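Local coordinates for protein putative oxidoreductase molybdopterin-binding subunit (Sulfolobus tokodaii, PDB 4ZOH) that binds a pterin cytosine dinucleotide cofactor and is probably the molybdopterin-binding subunit of an oxidoreductase of the aldehyde oxidase and xanthine dehydrogenase family, at residues Arg159-Pro164 / Glu247-Ala252; Pro243-Glu248 / Thr634-Tyr639; Glu166-Leu171 / Gly216-Ala221. All coordinates share one frame; numbering follows the deposited sequence.

Interaction 1: Arg159-Pro164 / Glu247-Ala252; sequences RVIASP and EEFISA
I161 O is gripped twice: by the hydroxyl of S163, two residues on (S163 OG to I161 O 2.7 Å), and by a basic side chain of a neighbouring subunit. The serine bond comes from well above the carbonyl plane, bent to 119° at the oxygen, and it fixes the hydroxyl where S163 OG also lies 3.4 Å from F249 CE1, oblique to the ring. I161 reaches the helix with both branches. With chi1 at -59°, which sets CG1 beside the backbone N, the CG2 branch of I161 points anti to that N. I161 CG2 rests 3.6 Å from A252 O, while I161 CD1 meets F249 CD1 at 3.8 Å, at the ring edge and near its plane; the two side chains cross at about a right angle. No direct hydrogen bond joins the segments. Instead one water accepts from S163 N (3.2 Å) and donates to A252 O (3.0 Å). Where the helix ends, E248 O takes both S251 N and A252 N. The S163 side chain lies about 10 Å from an Fe2S2 cluster, and the turn after strand 149-161 packs against the C-terminal end of helix 245-251 in the molybdopterin cofactor-binding domain.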
ATOM      1  N   ARG A 159       0.762  35.568  18.442  1.00 22.60           N
ATOM      2  CA  ARG A 159       0.524  34.419  17.540  1.00 23.01           C
ATOM      3  C   ARG A 159       1.737  33.422  17.553  1.00 21.21           C
ATOM      4  O   ARG A 159       2.858  33.842  17.442  1.00 20.15           O
ATOM      5  CB  ARG A 159       0.399  34.957  16.154  1.00 20.92           C
ATOM      6  CG  ARG A 159      -0.304  34.017  15.203  1.00 22.95           C
ATOM      7  CD  ARG A 159      -0.648  34.826  13.924  1.00 21.70           C
ATOM      8  NE  ARG A 159      -1.599  34.124  13.070  1.00 22.09           N
ATOM      9  CZ  ARG A 159      -2.891  34.019  13.309  1.00 20.96           C
ATOM     10  NH1 ARG A 159      -3.664  33.300  12.479  1.00 20.68           N
ATOM     11  NH2 ARG A 159      -3.433  34.582  14.381  1.00 19.40           N
ATOM     12  N   VAL A 160       1.477  32.132  17.593  1.00 20.60           N
ATOM     13  CA  VAL A 160       2.582  31.158  17.399  1.00 23.03           C
ATOM     14  C   VAL A 160       2.149  30.134  16.334  1.00 22.89           C
ATOM     15  O   VAL A 160       0.992  30.156  15.912  1.00 22.49           O
ATOM     16  CB  VAL A 160       2.897  30.410  18.735  1.00 22.37           C
ATOM     17  CG1 VAL A 160       3.476  31.384  19.800  1.00 25.09           C
ATOM     18  CG2 VAL A 160       1.639  29.726  19.234  1.00 21.66           C
ATOM     19  N   ILE A 161       3.062  29.223  15.945  1.00 21.44           N
ATOM     20  CA  ILE A 161       2.763  28.223  14.954  1.00 19.73           C
ATOM     21  C   ILE A 161       3.120  26.825  15.483  1.00 21.06           C
ATOM     22  O   ILE A 161       4.265  26.597  15.888  1.00 21.71           O
ATOM     23  CB  ILE A 161       3.548  28.534  13.682  1.00 19.31           C
ATOM     24  CG1 ILE A 161       3.153  29.946  13.167  1.00 18.10           C
ATOM     25  CG2 ILE A 161       3.264  27.476  12.592  1.00 15.64           C
ATOM     26  CD1 ILE A 161       4.144  30.490  12.117  1.00 14.73           C
ATOM     27  N   ALA A 162       2.134  25.926  15.486  1.00 19.40           N
ATOM     28  CA  ALA A 162       2.233  24.585  15.999  1.00 17.36           C
ATOM     29  C   ALA A 162       3.533  23.857  15.603  1.00 19.77           C
ATOM     30  O   ALA A 162       4.209  23.303  16.476  1.00 21.03           O
ATOM     31  CB  ALA A 162       1.000  23.799  15.639  1.00 17.17           C
ATOM     32  N   SER A 163       3.927  23.972  14.323  1.00 17.95           N
ATOM     33  CA  SER A 163       5.185  23.435  13.812  1.00 20.01           C
ATOM     34  C   SER A 163       5.454  21.946  14.208  1.00 21.12           C
ATOM     35  O   SER A 163       6.572  21.647  14.617  1.00 20.18           O
ATOM     36  CB  SER A 163       6.369  24.310  14.263  1.00 19.62           C
ATOM     37  OG  SER A 163       6.089  25.676  14.158  1.00 19.92           O
ATOM     38  N   PRO A 164       4.439  21.018  14.088  1.00 22.37           N
ATOM     39  CA  PRO A 164       4.767  19.596  14.300  1.00 20.12           C
ATOM     40  C   PRO A 164       5.861  19.208  13.315  1.00 21.02           C
ATOM     41  O   PRO A 164       5.943  19.793  12.216  1.00 22.48           O
ATOM     42  CB  PRO A 164       3.478  18.864  13.926  1.00 20.63           C
ATOM     43  CG  PRO A 164       2.754  19.783  12.974  1.00 19.88           C
ATOM     44  CD  PRO A 164       3.133  21.180  13.416  1.00 20.57           C
ATOM     45  N   GLU A 247       5.381  26.171   3.017  1.00 19.79           N
ATOM     46  CA  GLU A 247       3.930  26.143   2.918  1.00 18.84           C
ATOM     47  C   GLU A 247       3.257  25.955   4.258  1.00 18.76           C
ATOM     48  O   GLU A 247       2.248  26.643   4.582  1.00 19.15           O
ATOM     49  CB  GLU A 247       3.491  24.992   1.969  1.00 19.30           C
ATOM     50  CG  GLU A 247       3.776  25.326   0.493  1.00 22.48           C
ATOM     51  CD  GLU A 247       3.189  24.245  -0.390  1.00 24.34           C
ATOM     52  OE1 GLU A 247       1.968  24.266  -0.691  1.00 24.89           O
ATOM     53  OE2 GLU A 247       3.966  23.364  -0.734  1.00 23.31           O
ATOM     54  N   GLU A 248       3.768  24.981   5.040  1.00 18.67           N
ATOM     55  CA  GLU A 248       3.117  24.650   6.284  1.00 19.37           C
ATOM     56  C   GLU A 248       3.137  25.936   7.152  1.00 19.81           C
ATOM     57  O   GLU A 248       2.129  26.339   7.651  1.00 21.53           O
ATOM     58  CB  GLU A 248       3.871  23.476   7.007  1.00 18.44           C
ATOM     59  CG  GLU A 248       3.043  22.898   8.135  1.00 18.17           C
ATOM     60  CD  GLU A 248       1.894  21.997   7.696  1.00 20.31           C
ATOM     61  OE1 GLU A 248       1.396  21.279   8.598  1.00 21.85           O
ATOM     62  OE2 GLU A 248       1.468  21.977   6.457  1.00 21.92           O
ATOM     63  N   PHE A 249       4.292  26.596   7.266  1.00 19.08           N
ATOM     64  CA  PHE A 249       4.401  27.772   8.141  1.00 21.22           C
ATOM     65  C   PHE A 249       3.415  28.853   7.768  1.00 22.58           C
ATOM     66  O   PHE A 249       2.809  29.420   8.630  1.00 18.56           O
ATOM     67  CB  PHE A 249       5.832  28.367   8.111  1.00 19.34           C
ATOM     68  CG  PHE A 249       6.739  27.745   9.126  1.00 20.65           C
ATOM     69  CD1 PHE A 249       6.454  27.902  10.490  1.00 21.83           C
ATOM     70  CD2 PHE A 249       7.861  26.999   8.731  1.00 18.30           C
ATOM     71  CE1 PHE A 249       7.251  27.328  11.466  1.00 23.61           C
ATOM     72  CE2 PHE A 249       8.684  26.445   9.699  1.00 24.09           C
ATOM     73  CZ  PHE A 249       8.392  26.601  11.064  1.00 23.69           C
ATOM     74  N   ILE A 250       3.237  29.055   6.456  1.00 24.26           N
ATOM     75  CA  ILE A 250       2.414  30.112   5.916  1.00 25.06           C
ATOM     76  C   ILE A 250       0.904  29.813   5.984  1.00 28.38           C
ATOM     77  O   ILE A 250       0.058  30.727   6.045  1.00 28.94           O
ATOM     78  CB  ILE A 250       3.023  30.352   4.537  1.00 26.42           C
ATOM     79  CG1 ILE A 250       4.092  31.414   4.656  1.00 21.23           C
ATOM     80  CG2 ILE A 250       2.052  30.460   3.406  1.00 25.99           C
ATOM     81  CD1 ILE A 250       5.033  31.363   3.489  1.00 35.33           C
ATOM     82  N   SER A 251       0.554  28.538   6.027  1.00 25.22           N
ATOM     83  CA  SER A 251      -0.859  28.166   5.914  1.00 22.38           C
ATOM     84  C   SER A 251      -1.466  27.420   7.073  1.00 22.69           C
ATOM     85  O   SER A 251      -2.671  27.144   7.083  1.00 21.73           O
ATOM     86  CB  SER A 251      -1.055  27.356   4.608  1.00 22.45           C
ATOM     87  OG  SER A 251      -0.212  26.216   4.558  1.00 23.39           O
ATOM     88  N   ALA A 252      -0.670  26.977   8.042  1.00 20.01           N
ATOM     89  CA  ALA A 252      -1.301  26.065   9.004  1.00 18.24           C
ATOM     90  C   ALA A 252      -0.603  26.111  10.347  1.00 17.69           C
ATOM     91  O   ALA A 252       0.592  26.490  10.417  1.00 16.59           O
ATOM     92  CB  ALA A 252      -1.372  24.658   8.468  1.00 21.10           C
TER
HETATM   93  O   HOH W   1       2.397  24.375  11.580  1.00 19.31           O

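Interaction 2: Pro243-Glu248 / Thr634-Tyr639; sequences PTRTEE and TNFQDY
R245 leaves the helix with CG anti to its backbone N (chi1 172°) and then folds at chi2 and chi3, which curls the guanidinium back to meet F636; the phenyl ring, its CG anti to the carbonyl carbon, swings in from the loop 634-639. F636 CE2 comes over one face of the guanidinium, offset toward its rim, with R245 NE 3.5 Å from F636 CE2. The planes are 49° apart, so this is no flat stack, and F636 CZ reaches R245 CZ at 3.8 Å. The guanidinium is held elsewhere too: NH1 binds P164 O and NH2 a backbone group of a neighbouring subunit. A leucine in its place has no N-H to offer, and would probably leave P164 O and that backbone without their mate and the F636 ring without its guanidinium neighbour. Beside this pair, T246 CA makes a CH...O contact of 3.5 Å with T634 O. Two waters bridge the threonines: one molecule donates to T246 OG1 (3.1 Å) and T634 O (2.7 Å), a second to T246 OG1 (2.9 Å) while also bonding T634 OG1. An acidic side chain of a neighbouring subunit shares T246 OG1. Both segments are locally braced, by a capping box of T244 and E247 that starts helix 245-251 and by an Asx motif at N635 in the facing loop.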
ATOM      1  N   PRO A 243       2.726  19.225   1.556  1.00 18.58           N
ATOM      2  CA  PRO A 243       3.254  20.607   1.493  1.00 21.31           C
ATOM      3  C   PRO A 243       4.732  20.679   1.849  1.00 20.26           C
ATOM      4  O   PRO A 243       5.249  19.810   2.618  1.00 20.75           O
ATOM      5  CB  PRO A 243       2.400  21.355   2.532  1.00 19.33           C
ATOM      6  CG  PRO A 243       2.096  20.263   3.522  1.00 20.10           C
ATOM      7  CD  PRO A 243       1.877  19.024   2.740  1.00 18.61           C
ATOM      8  N   THR A 244       5.429  21.655   1.295  1.00 18.63           N
ATOM      9  CA  THR A 244       6.756  21.974   1.839  1.00 20.91           C
ATOM     10  C   THR A 244       6.599  22.607   3.242  1.00 22.56           C
ATOM     11  O   THR A 244       5.477  23.028   3.670  1.00 22.13           O
ATOM     12  CB  THR A 244       7.501  22.958   0.954  1.00 21.69           C
ATOM     13  OG1 THR A 244       6.855  24.221   1.084  1.00 21.49           O
ATOM     14  CG2 THR A 244       7.515  22.482  -0.556  1.00 21.85           C
ATOM     15  N   ARG A 245       7.692  22.685   3.982  1.00 22.34           N
ATOM     16  CA  ARG A 245       7.591  23.256   5.361  1.00 21.47           C
ATOM     17  C   ARG A 245       7.317  24.792   5.258  1.00 20.47           C
ATOM     18  O   ARG A 245       6.610  25.346   6.091  1.00 21.64           O
ATOM     19  CB  ARG A 245       8.899  22.971   6.177  1.00 19.66           C
ATOM     20  CG  ARG A 245       8.986  23.665   7.539  1.00 18.18           C
ATOM     21  CD  ARG A 245       7.821  23.341   8.465  1.00 17.88           C
ATOM     22  NE  ARG A 245       7.933  21.915   8.735  1.00 17.63           N
ATOM     23  CZ  ARG A 245       7.253  21.228   9.646  1.00 20.17           C
ATOM     24  NH1 ARG A 245       6.282  21.822  10.357  1.00 17.18           N
ATOM     25  NH2 ARG A 245       7.504  19.910   9.794  1.00 17.63           N
ATOM     26  N   THR A 246       7.893  25.460   4.260  1.00 21.45           N
ATOM     27  CA  THR A 246       7.498  26.892   3.973  1.00 21.85           C
ATOM     28  C   THR A 246       5.977  27.028   3.836  1.00 19.97           C
ATOM     29  O   THR A 246       5.331  27.833   4.543  1.00 21.13           O
ATOM     30  CB  THR A 246       8.265  27.500   2.799  1.00 22.00           C
ATOM     31  OG1 THR A 246       9.663  27.398   3.084  1.00 20.63           O
ATOM     32  CG2 THR A 246       7.904  28.986   2.548  1.00 21.82           C
ATOM     33  N   GLU A 247       5.381  26.171   3.017  1.00 19.79           N
ATOM     34  CA  GLU A 247       3.930  26.143   2.918  1.00 18.84           C
ATOM     35  C   GLU A 247       3.257  25.955   4.258  1.00 18.76           C
ATOM     36  O   GLU A 247       2.248  26.643   4.582  1.00 19.15           O
ATOM     37  CB  GLU A 247       3.491  24.992   1.969  1.00 19.30           C
ATOM     38  CG  GLU A 247       3.776  25.326   0.493  1.00 22.48           C
ATOM     39  CD  GLU A 247       3.189  24.245  -0.390  1.00 24.34           C
ATOM     40  OE1 GLU A 247       1.968  24.266  -0.691  1.00 24.89           O
ATOM     41  OE2 GLU A 247       3.966  23.364  -0.734  1.00 23.31           O
ATOM     42  N   GLU A 248       3.768  24.981   5.040  1.00 18.67           N
ATOM     43  CA  GLU A 248       3.117  24.650   6.284  1.00 19.37           C
ATOM     44  C   GLU A 248       3.137  25.936   7.152  1.00 19.81           C
ATOM     45  O   GLU A 248       2.129  26.339   7.651  1.00 21.53           O
ATOM     46  CB  GLU A 248       3.871  23.476   7.007  1.00 18.44           C
ATOM     47  CG  GLU A 248       3.043  22.898   8.135  1.00 18.17           C
ATOM     48  CD  GLU A 248       1.894  21.997   7.696  1.00 20.31           C
ATOM     49  OE1 GLU A 248       1.396  21.279   8.598  1.00 21.85           O
ATOM     50  OE2 GLU A 248       1.468  21.977   6.457  1.00 21.92           O
ATOM     51  N   THR A 634       9.199  31.949   8.167  1.00 24.66           N
ATOM     52  CA  THR A 634       8.587  30.869   7.411  1.00 25.37           C
ATOM     53  C   THR A 634       9.472  29.585   7.308  1.00 24.74           C
ATOM     54  O   THR A 634       9.255  28.756   6.420  1.00 24.38           O
ATOM     55  CB  THR A 634       8.176  31.370   5.994  1.00 22.16           C
ATOM     56  OG1 THR A 634       9.357  31.651   5.265  1.00 22.97           O
ATOM     57  CG2 THR A 634       7.339  32.630   6.057  1.00 22.87           C
ATOM     58  N   ASN A 635      10.425  29.421   8.223  1.00 26.99           N
ATOM     59  CA  ASN A 635      11.302  28.241   8.253  1.00 27.67           C
ATOM     60  C   ASN A 635      11.840  28.046   9.639  1.00 28.42           C
ATOM     61  O   ASN A 635      11.653  28.903  10.490  1.00 27.98           O
ATOM     62  CB  ASN A 635      12.435  28.391   7.271  1.00 25.91           C
ATOM     63  CG  ASN A 635      13.188  29.640   7.518  1.00 29.31           C
ATOM     64  OD1 ASN A 635      13.817  29.797   8.569  1.00 27.27           O
ATOM     65  ND2 ASN A 635      13.063  30.586   6.591  1.00 27.77           N
ATOM     66  N   PHE A 636      12.434  26.876   9.902  1.00 27.96           N
ATOM     67  CA  PHE A 636      12.937  26.562  11.245  1.00 25.52           C
ATOM     68  C   PHE A 636      14.158  27.367  11.674  1.00 27.70           C
ATOM     69  O   PHE A 636      14.495  27.338  12.848  1.00 31.84           O
ATOM     70  CB  PHE A 636      13.176  25.070  11.457  1.00 21.28           C
ATOM     71  CG  PHE A 636      11.940  24.299  11.712  1.00 20.62           C
ATOM     72  CD1 PHE A 636      11.083  24.656  12.743  1.00 20.10           C
ATOM     73  CD2 PHE A 636      11.610  23.203  10.882  1.00 19.48           C
ATOM     74  CE1 PHE A 636       9.924  23.911  12.988  1.00 19.94           C
ATOM     75  CE2 PHE A 636      10.477  22.447  11.142  1.00 20.27           C
ATOM     76  CZ  PHE A 636       9.622  22.787  12.202  1.00 18.90           C
ATOM     77  N   GLN A 637      14.769  28.112  10.760  1.00 29.64           N
ATOM     78  CA  GLN A 637      15.794  29.112  11.149  1.00 36.87           C
ATOM     79  C   GLN A 637      15.073  30.311  11.710  1.00 37.12           C
ATOM     80  O   GLN A 637      15.332  30.620  12.845  1.00 36.46           O
ATOM     81  CB  GLN A 637      16.731  29.463   9.979  1.00 38.36           C
ATOM     82  CG  GLN A 637      17.591  30.705  10.138  1.00 45.05           C
ATOM     83  CD  GLN A 637      18.161  31.142   8.793  1.00 45.59           C
ATOM     84  OE1 GLN A 637      19.192  30.661   8.352  1.00 45.12           O
ATOM     85  NE2 GLN A 637      17.464  32.045   8.122  1.00 44.99           N
ATOM     86  N   ASP A 638      14.115  30.923  10.971  1.00 32.23           N
ATOM     87  CA  ASP A 638      13.455  32.170  11.438  1.00 28.78           C
ATOM     88  C   ASP A 638      12.280  31.981  12.414  1.00 29.44           C
ATOM     89  O   ASP A 638      11.864  32.921  13.079  1.00 27.59           O
ATOM     90  CB  ASP A 638      12.982  33.067  10.271  1.00 28.13           C
ATOM     91  CG  ASP A 638      14.012  33.234   9.205  1.00 30.96           C
ATOM     92  OD1 ASP A 638      15.213  33.336   9.517  1.00 36.44           O
ATOM     93  OD2 ASP A 638      13.623  33.246   8.020  1.00 32.04           O
ATOM     94  N   TYR A 639      11.693  30.784  12.467  1.00 27.91           N
ATOM     95  CA  TYR A 639      10.710  30.458  13.505  1.00 25.31           C
ATOM     96  C   TYR A 639      11.390  29.507  14.498  1.00 26.30           C
ATOM     97  O   TYR A 639      11.459  28.312  14.257  1.00 28.81           O
ATOM     98  CB  TYR A 639       9.419  29.852  12.945  1.00 21.80           C
ATOM     99  CG  TYR A 639       8.374  29.766  14.026  1.00 22.68           C
ATOM    100  CD1 TYR A 639       7.598  30.867  14.348  1.00 21.79           C
ATOM    101  CD2 TYR A 639       8.196  28.593  14.744  1.00 20.40           C
ATOM    102  CE1 TYR A 639       6.643  30.792  15.371  1.00 21.45           C
ATOM    103  CE2 TYR A 639       7.278  28.515  15.758  1.00 23.61           C
ATOM    104  CZ  TYR A 639       6.517  29.644  16.083  1.00 22.16           C
ATOM    105  OH  TYR A 639       5.611  29.520  17.098  1.00 21.53           O
TER
HETATM  106  O   HOH W   2      10.123  26.214   5.936  1.00 30.65           O
HETATM  107  O   HOH W   3      11.057  29.752   4.045  1.00 32.97           O

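Interaction 3: Glu166-Leu171 / Gly216-Ala221; sequences ETRGAL and GSKIIA
Hydrogen bonds from one ammonium group dominate the contact of K218 with E166 and T167. K218 NZ donates to E166 O at 2.6 Å, from above the carbonyl plane and bent to 134° at the oxygen, and more weakly to T167 O at 3.1 Å. Beyond the two segments it also bonds S184 OG and G213 O. The lysine gets there by reach: beyond CG its chain is fully extended, which carries NZ as far as the carbonyls of E166 and T167. Within the first segment T167 OG1 donates to R168 O at 2.8 Å, in the carbonyl plane and on a lone pair.

The ionic part is looser. E166 OE2 stands 3.6 Å from K218 NZ, a long salt bridge between side chains that cross at about a right angle; the carboxylate oxygen is held more firmly by G212 N and shared with S184 OG. R168 turns its own charge elsewhere, to E248 and E224.

Van der Waals contact comes from the lysine stem. K218 CE lies 3.8 Å from R168 N, and K218 CG approaches R168 CG at 4.3 Å. On the far segment a type I turn runs from G216 to I219, closed by a weak backbone bond; G216 has a positive phi at which a side chain would collide with the preceding carbonyl oxygen, and it touches the pterin cytosine dinucleotide.

The chemistry is that of a buried cation solvated by protein oxygens: two carbonyls of one loop, a third from G213 and a hydroxyl, with a carboxylate close by, surroundings that would probably keep the lysine protonated. By this one side chain the cofactor-touching turn is tied to the loop leading into strand 170-174.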
ATOM      1  N   GLU A 166       6.321  16.505  11.526  1.00 16.73           N
ATOM      2  CA  GLU A 166       5.657  16.101  10.272  1.00 17.41           C
ATOM      3  C   GLU A 166       4.532  17.112   9.949  1.00 17.77           C
ATOM      4  O   GLU A 166       3.582  17.331  10.763  1.00 17.34           O
ATOM      5  CB  GLU A 166       5.021  14.672  10.331  1.00 17.17           C
ATOM      6  CG  GLU A 166       4.494  14.189   8.961  1.00 16.24           C
ATOM      7  CD  GLU A 166       3.284  13.270   9.039  1.00 19.07           C
ATOM      8  OE1 GLU A 166       2.952  12.611   8.019  1.00 20.21           O
ATOM      9  OE2 GLU A 166       2.615  13.162  10.105  1.00 17.33           O
ATOM     10  N   THR A 167       4.609  17.678   8.753  1.00 17.65           N
ATOM     11  CA  THR A 167       3.497  18.507   8.186  1.00 17.82           C
ATOM     12  C   THR A 167       2.243  17.716   7.944  1.00 18.03           C
ATOM     13  O   THR A 167       2.218  16.513   8.152  1.00 17.18           O
ATOM     14  CB  THR A 167       3.857  19.152   6.865  1.00 18.35           C
ATOM     15  OG1 THR A 167       4.054  18.134   5.887  1.00 19.90           O
ATOM     16  CG2 THR A 167       5.176  19.989   6.972  1.00 15.85           C
ATOM     17  N   ARG A 168       1.162  18.437   7.623  1.00 17.27           N
ATOM     18  CA  ARG A 168      -0.050  17.827   7.062  1.00 17.50           C
ATOM     19  C   ARG A 168       0.379  16.982   5.889  1.00 15.33           C
ATOM     20  O   ARG A 168       1.509  17.118   5.375  1.00 13.75           O
ATOM     21  CB  ARG A 168      -1.018  18.959   6.559  1.00 17.96           C
ATOM     22  CG  ARG A 168      -1.560  19.803   7.722  1.00 16.70           C
ATOM     23  CD  ARG A 168      -2.128  21.150   7.228  1.00 16.02           C
ATOM     24  NE  ARG A 168      -1.154  21.847   6.406  1.00 18.47           N
ATOM     25  CZ  ARG A 168      -1.430  22.791   5.505  1.00 18.85           C
ATOM     26  NH1 ARG A 168      -0.418  23.295   4.809  1.00 15.62           N
ATOM     27  NH2 ARG A 168      -2.695  23.245   5.354  1.00 17.69           N
ATOM     28  N   GLY A 169      -0.540  16.158   5.400  1.00 16.85           N
ATOM     29  CA  GLY A 169      -0.254  15.402   4.153  1.00 15.51           C
ATOM     30  C   GLY A 169      -1.386  14.438   3.993  1.00 16.50           C
ATOM     31  O   GLY A 169      -2.061  14.054   4.997  1.00 18.44           O
ATOM     32  N   ALA A 170      -1.594  13.991   2.764  1.00 17.05           N
ATOM     33  CA  ALA A 170      -2.756  13.150   2.513  1.00 16.84           C
ATOM     34  C   ALA A 170      -2.608  12.421   1.196  1.00 17.39           C
ATOM     35  O   ALA A 170      -1.780  12.814   0.325  1.00 16.08           O
ATOM     36  CB  ALA A 170      -4.043  13.973   2.506  1.00 16.87           C
ATOM     37  N   LEU A 171      -3.358  11.318   1.128  1.00 16.43           N
ATOM     38  CA  LEU A 171      -3.332  10.430  -0.013  1.00 19.70           C
ATOM     39  C   LEU A 171      -4.759   9.965  -0.274  1.00 18.55           C
ATOM     40  O   LEU A 171      -5.365   9.364   0.609  1.00 19.04           O
ATOM     41  CB  LEU A 171      -2.427   9.190   0.236  1.00 17.90           C
ATOM     42  CG  LEU A 171      -2.393   8.111  -0.849  1.00 18.81           C
ATOM     43  CD1 LEU A 171      -1.887   8.616  -2.230  1.00 15.22           C
ATOM     44  CD2 LEU A 171      -1.558   6.892  -0.352  1.00 18.26           C
ATOM     45  N   GLY A 216      -2.768  20.383  17.749  1.00 22.03           N
ATOM     46  CA  GLY A 216      -4.025  21.038  17.531  1.00 22.78           C
ATOM     47  C   GLY A 216      -4.134  21.414  16.063  1.00 21.50           C
ATOM     48  O   GLY A 216      -5.190  21.519  15.584  1.00 23.52           O
ATOM     49  N   SER A 217      -3.018  21.523  15.356  1.00 23.07           N
ATOM     50  CA  SER A 217      -2.991  21.913  13.969  1.00 20.30           C
ATOM     51  C   SER A 217      -3.688  20.985  12.950  1.00 21.90           C
ATOM     52  O   SER A 217      -3.820  21.416  11.802  1.00 19.97           O
ATOM     53  CB  SER A 217      -1.568  22.209  13.530  1.00 18.65           C
ATOM     54  OG  SER A 217      -0.901  21.018  13.238  1.00 17.02           O
ATOM     55  N   LYS A 218      -4.080  19.747  13.346  1.00 21.52           N
ATOM     56  CA  LYS A 218      -4.606  18.719  12.432  1.00 18.59           C
ATOM     57  C   LYS A 218      -6.019  18.228  12.881  1.00 19.94           C
ATOM     58  O   LYS A 218      -6.523  17.164  12.456  1.00 19.60           O
ATOM     59  CB  LYS A 218      -3.606  17.542  12.248  1.00 19.03           C
ATOM     60  CG  LYS A 218      -2.286  17.959  11.550  1.00 22.51           C
ATOM     61  CD  LYS A 218      -1.172  16.884  11.620  1.00 21.32           C
ATOM     62  CE  LYS A 218       0.137  17.441  11.109  1.00 18.13           C
ATOM     63  NZ  LYS A 218       1.190  16.341  11.062  1.00 18.08           N
ATOM     64  N   ILE A 219      -6.637  18.983  13.788  1.00 17.14           N
ATOM     65  CA  ILE A 219      -8.042  18.706  14.120  1.00 20.32           C
ATOM     66  C   ILE A 219      -8.966  18.948  12.906  1.00 20.63           C
ATOM     67  O   ILE A 219      -9.705  18.052  12.479  1.00 17.92           O
ATOM     68  CB  ILE A 219      -8.551  19.592  15.277  1.00 21.55           C
ATOM     69  CG1 ILE A 219      -7.700  19.364  16.535  1.00 18.52           C
ATOM     70  CG2 ILE A 219     -10.062  19.313  15.512  1.00 20.91           C
ATOM     71  CD1 ILE A 219      -8.152  20.286  17.710  1.00 21.75           C
ATOM     72  N   ILE A 220      -8.863  20.158  12.339  1.00 19.38           N
ATOM     73  CA  ILE A 220      -9.756  20.552  11.271  1.00 21.93           C
ATOM     74  C   ILE A 220      -9.347  19.830   9.990  1.00 23.78           C
ATOM     75  O   ILE A 220      -8.192  19.345   9.873  1.00 21.51           O
ATOM     76  CB  ILE A 220      -9.703  22.098  11.058  1.00 21.35           C
ATOM     77  CG1 ILE A 220      -8.343  22.591  10.507  1.00 18.94           C
ATOM     78  CG2 ILE A 220     -10.096  22.783  12.365  1.00 20.61           C
ATOM     79  CD1 ILE A 220      -8.354  24.073  10.144  1.00 21.42           C
ATOM     80  N   ALA A 221     -10.284  19.744   9.044  1.00 22.47           N
ATOM     81  CA  ALA A 221      -9.908  19.424   7.648  1.00 19.26           C
ATOM     82  C   ALA A 221      -9.468  20.708   7.035  1.00 19.92           C
ATOM     83  O   ALA A 221     -10.190  21.707   7.109  1.00 19.78           O
ATOM     84  CB  ALA A 221     -11.101  18.846   6.869  1.00 18.80           C
TER

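How the interactions relate
Interactions 1 and 3 are buried; interaction 2 is only partly so, and it alone borders two neighbouring subunits at several residues. Interactions 1 and 2 work on helix 245-251 from its two ends, sharing E247 and E248, and they are joined directly where Y639 OH meets I161 N. Interaction 3 is nested along the chain inside the loop closed by interaction 1, and R168 ties it to the same helix through E248. The chemistry shifts accordingly: aliphatic-aromatic packing with a single water in interaction 1, an arginine-phenyl pair with bridging waters in interaction 2, and a buried ammonium among carbonyls in interaction 3, whose G216 touches the pterin cofactor.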